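Local coordinates for protein rhamnosidase B (PDB 2OKX) that probably hydrolyses terminal alpha-L-rhamnose residues from rhamnose-containing glycosides, as an inverting glycoside hydrolase of family 78, at residues V240-T251 with E298-D309; Y219-V230 with P336-Q345. One frame throughout, in Å; residues are numbered along the deposited sequence.

Contact 1 (V240-T251 with E298-D309); sequences VSYCGYVATILT and EHLVLVDITSSD
Leu302 lays its CD2 methyl over one face of the Tyr245 ring, a CH-pi contact 4.0 Å from CD2 to the ring centroid and 19° off the normal. On the same face of the antiparallel strand pair, Leu302 CD1 presses on Ala247 CB at 3.5 Å, and Ile249 CD1 meets Leu300 CD1 at 3.4 Å, both tighter than usual carbon contacts. Paired backbone bonds link Val246 with Val303, Thr248 with Val301 and Leu250 with His299.

The regular pairing breaks at Cys243-Gly244 opposite Ile305-Thr306. Here Thr306 OG1 accepts from Gly244 N (3.2 Å) and donates to Asp304 OD2 (2.8 Å), while Thr306 N reaches the same carboxylate oxygen from above its plane, closing an Asx turn; Asp304 OD1 is hydrogen-bonded to Ser269 OG and Tyr364 OH. Ile305 N still binds Gly244 O, so the interruption is bridged by one backbone bond and one threonine hydroxyl.

Beyond the break, Tyr242 has CG wedged between its backbone N and carbonyl carbon (chi1 45°), which swings the ring across the partner strand. Ser307 O lies above one ring face, and Tyr242 OH donates to Asp309 OD2 over 2.6 Å, OD2 accepting through its anti lone pair; ring and carboxylate planes stand 54° apart. A phenylalanine in place of Tyr242 would probably leave Asp309 OD2 without this donor. Asp309 OD1 forms a salt bridge with Arg267, so both carboxylate oxygens are engaged.

This interrupted antiparallel pair belongs to a sheet of the alpha-L-rhamnosidase D2 domain, where strand 240-252 also bonds to 338-340 and 345-347. Helix 362-370 covers the Cys243 and Tyr245 side, with Tyr245 OH bonded to Tyr364 O, and helix 225-229 packs on Val240, Tyr242 and Val246.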
loop_
_atom_site.group_PDB
_atom_site.type_symbol
_atom_site.label_atom_id
_atom_site.label_comp_id
_atom_site.label_asym_id
_atom_site.label_seq_id
_atom_site.Cartn_x
_atom_site.Cartn_y
_atom_site.Cartn_z
ATOM N N VAL A 240 -11.442 13.793 -6.579
ATOM C CA VAL A 240 -12.026 15.023 -7.103
ATOM C C VAL A 240 -12.331 14.736 -8.560
ATOM O O VAL A 240 -11.761 13.820 -9.150
ATOM C CB VAL A 240 -11.062 16.243 -7.039
ATOM C CG1 VAL A 240 -10.627 16.495 -5.612
ATOM C CG2 VAL A 240 -9.863 16.022 -7.946
ATOM N N SER A 241 -13.252 15.495 -9.134
ATOM C CA SER A 241 -13.577 15.325 -10.540
ATOM C C SER A 241 -13.394 16.682 -11.193
ATOM O O SER A 241 -13.633 17.716 -10.567
ATOM C CB SER A 241 -15.018 14.847 -10.715
ATOM O OG SER A 241 -15.182 13.529 -10.219
ATOM N N TYR A 242 -12.927 16.682 -12.432
ATOM C CA TYR A 242 -12.738 17.925 -13.156
ATOM C C TYR A 242 -13.171 17.755 -14.593
ATOM O O TYR A 242 -13.183 16.647 -15.130
ATOM C CB TYR A 242 -11.276 18.403 -13.096
ATOM C CG TYR A 242 -10.233 17.333 -13.330
ATOM C CD1 TYR A 242 -9.513 16.791 -12.261
ATOM C CD2 TYR A 242 -9.967 16.855 -14.614
ATOM C CE1 TYR A 242 -8.552 15.796 -12.467
ATOM C CE2 TYR A 242 -9.012 15.862 -14.828
ATOM C CZ TYR A 242 -8.311 15.337 -13.748
ATOM O OH TYR A 242 -7.374 14.345 -13.956
ATOM N N CYS A 243 -13.539 18.872 -15.208
ATOM C CA CYS A 243 -13.990 18.889 -16.587
ATOM C C CYS A 243 -13.059 19.804 -17.372
ATOM O O CYS A 243 -12.848 20.952 -16.994
ATOM C CB CYS A 243 -15.421 19.427 -16.647
ATOM S SG CYS A 243 -16.104 19.542 -18.306
ATOM N N GLY A 244 -12.495 19.293 -18.460
ATOM C CA GLY A 244 -11.592 20.102 -19.253
ATOM C C GLY A 244 -10.752 19.286 -20.211
ATOM O O GLY A 244 -10.992 18.090 -20.404
ATOM N N TYR A 245 -9.760 19.933 -20.814
ATOM C CA TYR A 245 -8.883 19.264 -21.770
ATOM C C TYR A 245 -7.420 19.595 -21.539
ATOM O O TYR A 245 -7.077 20.502 -20.782
ATOM C CB TYR A 245 -9.183 19.703 -23.208
ATOM C CG TYR A 245 -10.614 19.609 -23.664
ATOM C CD1 TYR A 245 -11.546 20.585 -23.314
ATOM C CD2 TYR A 245 -11.031 18.556 -24.474
ATOM C CE1 TYR A 245 -12.863 20.514 -23.769
ATOM C CE2 TYR A 245 -12.340 18.474 -24.931
ATOM C CZ TYR A 245 -13.248 19.454 -24.575
ATOM O OH TYR A 245 -14.544 19.358 -25.024
ATOM N N VAL A 246 -6.565 18.835 -22.208
ATOM C CA VAL A 246 -5.135 19.088 -22.193
ATOM C C VAL A 246 -4.937 19.518 -23.636
ATOM O O VAL A 246 -5.472 18.882 -24.545
ATOM C CB VAL A 246 -4.299 17.820 -21.937
ATOM C CG1 VAL A 246 -2.855 18.060 -22.382
ATOM C CG2 VAL A 246 -4.328 17.473 -20.459
ATOM N N ALA A 247 -4.184 20.588 -23.860
ATOM C CA ALA A 247 -3.980 21.051 -25.224
ATOM C C ALA A 247 -2.538 21.424 -25.524
ATOM O O ALA A 247 -1.827 21.959 -24.671
ATOM C CB ALA A 247 -4.891 22.239 -25.508
ATOM N N THR A 248 -2.120 21.135 -26.750
ATOM C CA THR A 248 -0.775 21.449 -27.197
ATOM C C THR A 248 -0.771 21.582 -28.713
ATOM O O THR A 248 -1.600 20.983 -29.408
ATOM C CB THR A 248 0.231 20.343 -26.805
ATOM O OG1 THR A 248 1.569 20.811 -27.031
ATOM C CG2 THR A 248 -0.002 19.088 -27.639
ATOM N N ILE A 249 0.165 22.377 -29.220
ATOM C CA ILE A 249 0.295 22.569 -30.656
ATOM C C ILE A 249 1.423 21.675 -31.152
ATOM O O ILE A 249 2.570 21.819 -30.729
ATOM C CB ILE A 249 0.636 24.031 -31.009
ATOM C CG1 ILE A 249 -0.455 24.965 -30.486
ATOM C CG2 ILE A 249 0.778 24.179 -32.517
ATOM C CD1 ILE A 249 -1.813 24.714 -31.103
ATOM N N LEU A 250 1.086 20.748 -32.039
ATOM C CA LEU A 250 2.057 19.827 -32.611
ATOM C C LEU A 250 2.495 20.360 -33.969
ATOM O O LEU A 250 1.678 20.488 -34.878
ATOM C CB LEU A 250 1.429 18.441 -32.785
ATOM C CG LEU A 250 2.228 17.395 -33.563
ATOM C CD1 LEU A 250 3.536 17.114 -32.851
ATOM C CD2 LEU A 250 1.409 16.119 -33.696
ATOM N N THR A 251 3.782 20.665 -34.104
ATOM C CA THR A 251 4.304 21.191 -35.360
ATOM C C THR A 251 5.266 20.218 -36.023
ATOM O O THR A 251 6.278 19.832 -35.434
ATOM C CB THR A 251 5.047 22.523 -35.144
ATOM O OG1 THR A 251 4.184 23.451 -34.479
ATOM C CG2 THR A 251 5.471 23.114 -36.479
ATOM N N GLU A 298 1.355 23.105 -38.458
ATOM C CA GLU A 298 0.888 23.080 -37.084
ATOM C C GLU A 298 -0.450 22.369 -36.938
ATOM O O GLU A 298 -1.306 22.447 -37.820
ATOM C CB GLU A 298 0.771 24.507 -36.551
ATOM C CG GLU A 298 2.099 25.231 -36.458
ATOM C CD GLU A 298 1.978 26.591 -35.801
ATOM O OE1 GLU A 298 3.026 27.225 -35.561
ATOM O OE2 GLU A 298 0.839 27.026 -35.528
ATOM N N HIS A 299 -0.614 21.665 -35.822
ATOM C CA HIS A 299 -1.850 20.944 -35.538
ATOM C C HIS A 299 -2.196 21.080 -34.065
ATOM O O HIS A 299 -1.336 20.911 -33.197
ATOM C CB HIS A 299 -1.715 19.460 -35.880
ATOM C CG HIS A 299 -1.348 19.194 -37.306
ATOM N ND1 HIS A 299 -0.054 19.277 -37.770
ATOM C CD2 HIS A 299 -2.108 18.838 -38.369
ATOM C CE1 HIS A 299 -0.030 18.982 -39.057
ATOM N NE2 HIS A 299 -1.264 18.713 -39.446
ATOM N N LEU A 300 -3.457 21.390 -33.785
ATOM C CA LEU A 300 -3.912 21.540 -32.413
ATOM C C LEU A 300 -4.438 20.197 -31.930
ATOM O O LEU A 300 -5.366 19.638 -32.517
ATOM C CB LEU A 300 -5.017 22.600 -32.329
ATOM C CG LEU A 300 -5.659 22.858 -30.960
ATOM C CD1 LEU A 300 -4.603 23.261 -29.945
ATOM C CD2 LEU A 300 -6.706 23.959 -31.093
ATOM N N VAL A 301 -3.826 19.676 -30.873
ATOM C CA VAL A 301 -4.247 18.398 -30.310
ATOM C C VAL A 301 -4.990 18.678 -29.018
ATOM O O VAL A 301 -4.491 19.388 -28.144
ATOM C CB VAL A 301 -3.038 17.487 -30.019
ATOM C CG1 VAL A 301 -3.510 16.156 -29.434
ATOM C CG2 VAL A 301 -2.257 17.250 -31.297
ATOM N N LEU A 302 -6.192 18.126 -28.903
ATOM C CA LEU A 302 -7.010 18.335 -27.717
ATOM C C LEU A 302 -7.392 16.983 -27.121
ATOM O O LEU A 302 -8.004 16.151 -27.788
ATOM C CB LEU A 302 -8.275 19.115 -28.095
ATOM C CG LEU A 302 -8.855 20.084 -27.065
ATOM C CD1 LEU A 302 -7.910 21.256 -26.893
ATOM C CD2 LEU A 302 -10.216 20.582 -27.532
ATOM N N VAL A 303 -7.020 16.765 -25.865
ATOM C CA VAL A 303 -7.330 15.512 -25.187
ATOM C C VAL A 303 -8.328 15.784 -24.074
ATOM O O VAL A 303 -8.047 16.553 -23.157
ATOM C CB VAL A 303 -6.060 14.877 -24.567
ATOM C CG1 VAL A 303 -6.418 13.561 -23.875
ATOM C CG2 VAL A 303 -5.006 14.645 -25.647
ATOM N N ASP A 304 -9.500 15.172 -24.157
ATOM C CA ASP A 304 -10.512 15.365 -23.123
ATOM C C ASP A 304 -10.070 14.580 -21.896
ATOM O O ASP A 304 -9.840 13.376 -21.984
ATOM C CB ASP A 304 -11.875 14.858 -23.603
ATOM C CG ASP A 304 -12.991 15.144 -22.610
ATOM O OD1 ASP A 304 -14.150 14.813 -22.917
ATOM O OD2 ASP A 304 -12.712 15.700 -21.528
ATOM N N ILE A 305 -9.941 15.262 -20.761
ATOM C CA ILE A 305 -9.518 14.612 -19.522
ATOM C C ILE A 305 -10.605 14.644 -18.449
ATOM O O ILE A 305 -10.344 14.335 -17.284
ATOM C CB ILE A 305 -8.244 15.272 -18.945
ATOM C CG1 ILE A 305 -8.488 16.766 -18.716
ATOM C CG2 ILE A 305 -7.068 15.041 -19.887
ATOM C CD1 ILE A 305 -7.319 17.496 -18.074
ATOM N N THR A 306 -11.819 15.014 -18.851
ATOM C CA THR A 306 -12.956 15.090 -17.933
ATOM C C THR A 306 -13.132 13.742 -17.247
ATOM O O THR A 306 -13.390 12.735 -17.907
ATOM C CB THR A 306 -14.244 15.442 -18.689
ATOM O OG1 THR A 306 -14.078 16.713 -19.332
ATOM C CG2 THR A 306 -15.428 15.510 -17.734
ATOM N N SER A 307 -13.001 13.727 -15.924
ATOM C CA SER A 307 -13.108 12.477 -15.182
ATOM C C SER A 307 -12.907 12.658 -13.686
ATOM O O SER A 307 -12.767 13.770 -13.182
ATOM C CB SER A 307 -12.029 11.516 -15.670
ATOM O OG SER A 307 -10.746 12.085 -15.431
ATOM N N SER A 308 -12.886 11.530 -12.989
ATOM C CA SER A 308 -12.637 11.498 -11.560
ATOM C C SER A 308 -11.151 11.173 -11.465
ATOM O O SER A 308 -10.651 10.350 -12.226
ATOM C CB SER A 308 -13.451 10.384 -10.895
ATOM O OG SER A 308 -13.181 10.338 -9.504
ATOM N N ASP A 309 -10.445 11.817 -10.546
ATOM C CA ASP A 309 -9.014 11.581 -10.390
ATOM C C ASP A 309 -8.683 11.537 -8.903
ATOM O O ASP A 309 -8.761 12.554 -8.214
ATOM C CB ASP A 309 -8.224 12.714 -11.066
ATOM C CG ASP A 309 -6.755 12.366 -11.281
ATOM O OD1 ASP A 309 -6.233 11.481 -10.576
ATOM O OD2 ASP A 309 -6.116 12.994 -12.151
#

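Contact 2 (Y219-V230 with P336-Q345); sequences YAAALDLRNQMV and PLATIGTFDQ
Met229, on the last turn of helix 225-229, and Thr339 make the main van der Waals contact: the two side chains run antiparallel alongside each other, Met229 SD 3.6 Å from Thr339 CB. Bends at chi2 (-57°) and chi3 (-81°) bring Met229 CE to 3.8 Å from Thr342 OG1 and near Ile340 O. At Gly341 a side chain would collide both with that methyl and with the preceding carbonyl O. Farther along, also in van der Waals contact, Leu337 CD1 meets both methyls of Leu223, each at 4.0 Å, and the Tyr219 hydroxyl, whose polar partner is Tyr392.

Polar contacts gather at the helix end. Thr342, which follows a cis peptide, donates from OG1 to Met229 O over 2.7 Å, in the carbonyl plane and on a lone pair. A water accepts from Gln345 NE2 (2.6 Å to the water O) and bonds only weakly to the same Met229 O.

Strand 219-223 and the helix after it thus lie over the sheet containing strand 338-340. The chemistry is mixed, leucines and a tyrosine hydroxyl at one end, a methionine among threonines at the other, with a direct bond from Thr342 tying the helix end to segment 336-345.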
loop_
_atom_site.group_PDB
_atom_site.type_symbol
_atom_site.label_atom_id
_atom_site.label_comp_id
_atom_site.label_asym_id
_atom_site.label_seq_id
_atom_site.Cartn_x
_atom_site.Cartn_y
_atom_site.Cartn_z
ATOM N N TYR A 219 8.904 11.602 -27.083
ATOM C CA TYR A 219 8.301 12.450 -26.061
ATOM C C TYR A 219 7.484 11.597 -25.082
ATOM O O TYR A 219 6.640 10.815 -25.499
ATOM C CB TYR A 219 7.387 13.490 -26.735
ATOM C CG TYR A 219 6.604 14.364 -25.779
ATOM C CD1 TYR A 219 7.234 15.363 -25.035
ATOM C CD2 TYR A 219 5.237 14.167 -25.588
ATOM C CE1 TYR A 219 6.523 16.137 -24.123
ATOM C CE2 TYR A 219 4.519 14.936 -24.679
ATOM C CZ TYR A 219 5.168 15.915 -23.949
ATOM O OH TYR A 219 4.471 16.656 -23.031
ATOM N N ALA A 220 7.754 11.741 -23.788
ATOM C CA ALA A 220 7.019 11.007 -22.753
ATOM C C ALA A 220 6.947 11.905 -21.529
ATOM O O ALA A 220 7.974 12.320 -20.995
ATOM C CB ALA A 220 7.731 9.699 -22.411
ATOM N N ALA A 221 5.735 12.208 -21.082
ATOM C CA ALA A 221 5.575 13.091 -19.943
ATOM C C ALA A 221 4.580 12.583 -18.915
ATOM O O ALA A 221 3.610 11.901 -19.250
ATOM C CB ALA A 221 5.154 14.484 -20.429
ATOM N N ALA A 222 4.845 12.923 -17.658
ATOM C CA ALA A 222 3.981 12.547 -16.552
ATOM C C ALA A 222 3.347 13.846 -16.064
ATOM O O ALA A 222 4.052 14.805 -15.721
ATOM C CB ALA A 222 4.801 11.888 -15.438
ATOM N N LEU A 223 2.018 13.878 -16.048
ATOM C CA LEU A 223 1.281 15.065 -15.632
ATOM C C LEU A 223 0.410 14.828 -14.412
ATOM O O LEU A 223 -0.275 13.813 -14.322
ATOM C CB LEU A 223 0.371 15.551 -16.768
ATOM C CG LEU A 223 0.596 15.096 -18.213
ATOM C CD1 LEU A 223 -0.489 15.714 -19.092
ATOM C CD2 LEU A 223 1.970 15.500 -18.700
ATOM N N ASP A 224 0.434 15.767 -13.472
ATOM C CA ASP A 224 -0.410 15.656 -12.293
ATOM C C ASP A 224 -1.629 16.526 -12.596
ATOM O O ASP A 224 -1.709 17.689 -12.190
ATOM C CB ASP A 224 0.320 16.159 -11.051
ATOM C CG ASP A 224 -0.437 15.856 -9.773
ATOM O OD1 ASP A 224 0.198 15.830 -8.697
ATOM O OD2 ASP A 224 -1.666 15.649 -9.841
ATOM N N LEU A 225 -2.563 15.950 -13.343
ATOM C CA LEU A 225 -3.779 16.644 -13.739
ATOM C C LEU A 225 -4.673 16.996 -12.557
ATOM O O LEU A 225 -5.384 17.998 -12.592
ATOM C CB LEU A 225 -4.552 15.794 -14.751
ATOM C CG LEU A 225 -3.853 15.573 -16.094
ATOM C CD1 LEU A 225 -4.678 14.634 -16.967
ATOM C CD2 LEU A 225 -3.649 16.912 -16.790
ATOM N N ARG A 226 -4.635 16.175 -11.512
ATOM C CA ARG A 226 -5.449 16.420 -10.324
ATOM C C ARG A 226 -5.096 17.766 -9.690
ATOM O O ARG A 226 -5.970 18.603 -9.461
ATOM C CB ARG A 226 -5.241 15.292 -9.302
ATOM C CG ARG A 226 -5.901 15.515 -7.938
ATOM C CD ARG A 226 -5.428 14.451 -6.952
ATOM N NE ARG A 226 -5.776 14.744 -5.563
ATOM C CZ ARG A 226 -6.956 14.487 -5.008
ATOM N NH1 ARG A 226 -7.170 14.793 -3.732
ATOM N NH2 ARG A 226 -7.920 13.922 -5.718
ATOM N N ASN A 227 -3.813 17.977 -9.410
ATOM C CA ASN A 227 -3.378 19.222 -8.794
ATOM C C ASN A 227 -3.383 20.397 -9.782
ATOM O O ASN A 227 -3.464 21.555 -9.373
ATOM C CB ASN A 227 -1.982 19.056 -8.169
ATOM C CG ASN A 227 -1.977 18.109 -6.966
ATOM O OD1 ASN A 227 -3.030 17.724 -6.446
ATOM N ND2 ASN A 227 -0.783 17.745 -6.512
ATOM N N GLN A 228 -3.308 20.101 -11.077
ATOM C CA GLN A 228 -3.318 21.148 -12.095
ATOM C C GLN A 228 -4.730 21.697 -12.327
ATOM O O GLN A 228 -4.916 22.911 -12.447
ATOM C CB GLN A 228 -2.747 20.612 -13.415
ATOM C CG GLN A 228 -3.088 21.449 -14.659
ATOM C CD GLN A 228 -2.435 22.827 -14.670
ATOM O OE1 GLN A 228 -2.741 23.664 -15.527
ATOM N NE2 GLN A 228 -1.532 23.067 -13.727
ATOM N N MET A 229 -5.715 20.802 -12.381
ATOM C CA MET A 229 -7.105 21.190 -12.610
ATOM C C MET A 229 -7.845 21.645 -11.351
ATOM O O MET A 229 -8.790 22.429 -11.436
ATOM C CB MET A 229 -7.871 20.035 -13.264
ATOM C CG MET A 229 -7.311 19.595 -14.606
ATOM S SD MET A 229 -7.228 20.931 -15.826
ATOM C CE MET A 229 -8.916 20.964 -16.425
ATOM N N VAL A 230 -7.426 21.148 -10.191
ATOM C CA VAL A 230 -8.044 21.526 -8.921
ATOM C C VAL A 230 -6.916 21.765 -7.923
ATOM O O VAL A 230 -6.619 20.912 -7.089
ATOM C CB VAL A 230 -8.969 20.411 -8.380
ATOM C CG1 VAL A 230 -9.677 20.887 -7.119
ATOM C CG2 VAL A 230 -9.983 20.014 -9.436
ATOM N N PRO A 336 5.271 22.712 -22.619
ATOM C CA PRO A 336 4.629 22.743 -23.936
ATOM C C PRO A 336 3.159 22.338 -23.988
ATOM O O PRO A 336 2.608 22.129 -25.069
ATOM C CB PRO A 336 5.505 21.807 -24.759
ATOM C CG PRO A 336 5.879 20.763 -23.754
ATOM C CD PRO A 336 6.236 21.600 -22.537
ATOM N N LEU A 337 2.529 22.227 -22.825
ATOM C CA LEU A 337 1.123 21.854 -22.761
ATOM C C LEU A 337 0.361 22.900 -21.970
ATOM O O LEU A 337 0.940 23.641 -21.176
ATOM C CB LEU A 337 0.943 20.495 -22.064
ATOM C CG LEU A 337 1.675 19.266 -22.601
ATOM C CD1 LEU A 337 1.393 18.072 -21.704
ATOM C CD2 LEU A 337 1.226 18.978 -24.011
ATOM N N ALA A 338 -0.943 22.948 -22.195
ATOM C CA ALA A 338 -1.820 23.865 -21.486
ATOM C C ALA A 338 -3.093 23.089 -21.191
ATOM O O ALA A 338 -3.368 22.079 -21.834
ATOM C CB ALA A 338 -2.136 25.075 -22.355
ATOM N N THR A 339 -3.860 23.538 -20.208
ATOM C CA THR A 339 -5.109 22.864 -19.906
ATOM C C THR A 339 -6.236 23.858 -20.128
ATOM O O THR A 339 -6.054 25.062 -19.952
ATOM C CB THR A 339 -5.146 22.328 -18.459
ATOM O OG1 THR A 339 -4.920 23.397 -17.536
ATOM C CG2 THR A 339 -4.078 21.262 -18.270
ATOM N N ILE A 340 -7.389 23.349 -20.543
ATOM C CA ILE A 340 -8.552 24.186 -20.797
ATOM C C ILE A 340 -9.632 23.831 -19.781
ATOM O O ILE A 340 -10.146 22.713 -19.774
ATOM C CB ILE A 340 -9.089 23.954 -22.218
ATOM C CG1 ILE A 340 -7.941 24.065 -23.224
ATOM C CG2 ILE A 340 -10.168 24.984 -22.539
ATOM C CD1 ILE A 340 -8.343 23.785 -24.658
ATOM N N GLY A 341 -9.966 24.795 -18.928
ATOM C CA GLY A 341 -10.959 24.584 -17.891
ATOM C C GLY A 341 -10.587 25.474 -16.719
ATOM O O GLY A 341 -9.904 26.480 -16.917
ATOM N N THR A 342 -10.999 25.128 -15.504
ATOM C CA THR A 342 -11.789 23.937 -15.217
ATOM C C THR A 342 -13.274 24.301 -15.299
ATOM O O THR A 342 -13.774 25.050 -14.465
ATOM C CB THR A 342 -11.454 23.426 -13.805
ATOM O OG1 THR A 342 -10.029 23.306 -13.680
ATOM C CG2 THR A 342 -12.106 22.077 -13.546
ATOM N N PHE A 343 -13.969 23.765 -16.298
ATOM C CA PHE A 343 -15.379 24.074 -16.503
ATOM C C PHE A 343 -16.267 23.764 -15.307
ATOM O O PHE A 343 -17.198 24.510 -15.013
ATOM C CB PHE A 343 -15.900 23.362 -17.754
ATOM C CG PHE A 343 -15.165 23.745 -19.012
ATOM C CD1 PHE A 343 -14.147 22.938 -19.515
ATOM C CD2 PHE A 343 -15.463 24.935 -19.669
ATOM C CE1 PHE A 343 -13.434 23.313 -20.655
ATOM C CE2 PHE A 343 -14.758 25.321 -20.808
ATOM C CZ PHE A 343 -13.740 24.507 -21.303
ATOM N N ASP A 344 -15.981 22.665 -14.620
ATOM C CA ASP A 344 -16.738 22.277 -13.439
ATOM C C ASP A 344 -15.896 21.263 -12.671
ATOM O O ASP A 344 -15.003 20.635 -13.238
ATOM C CB ASP A 344 -18.090 21.670 -13.834
ATOM C CG ASP A 344 -19.038 21.547 -12.655
ATOM O OD1 ASP A 344 -18.751 22.146 -11.599
ATOM O OD2 ASP A 344 -20.075 20.863 -12.782
ATOM N N GLN A 345 -16.171 21.115 -11.382
ATOM C CA GLN A 345 -15.411 20.188 -10.553
ATOM C C GLN A 345 -16.200 19.787 -9.322
ATOM O O GLN A 345 -17.302 20.281 -9.085
ATOM C CB GLN A 345 -14.109 20.845 -10.110
ATOM C CG GLN A 345 -14.331 22.211 -9.489
ATOM C CD GLN A 345 -13.056 22.850 -9.003
ATOM O OE1 GLN A 345 -12.582 22.564 -7.905
ATOM N NE2 GLN A 345 -12.484 23.720 -9.824
HETATM O O HOH W 1 -10.132 24.809 -9.313
#

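In the fold
Both contacts are mostly buried, their centres about 7 Å apart, and both belong to the alpha-L-rhamnosidase D2 domain. Strand 240-252, one half of contact 1, neighbours strand 338-340 of contact 2 in the same beta-sheet, and Ala247 N and Thr248 OG1 probably bond to Ala338 O and Pro336 O. Contact 1 is pairing within that layer, held mainly by backbone bonds, and is solvent-exposed at Glu298, which is salt-bridged to Arg327, and at Ser308. Contact 2 instead sets a helix and a strand of another layer against this one, so side-chain packing replaces backbone pairing. Leu225 and Met229 of its helix also touch Ile305, joining the two sites. In sequence, contact 1 is nested inside the loop contact 2 closes.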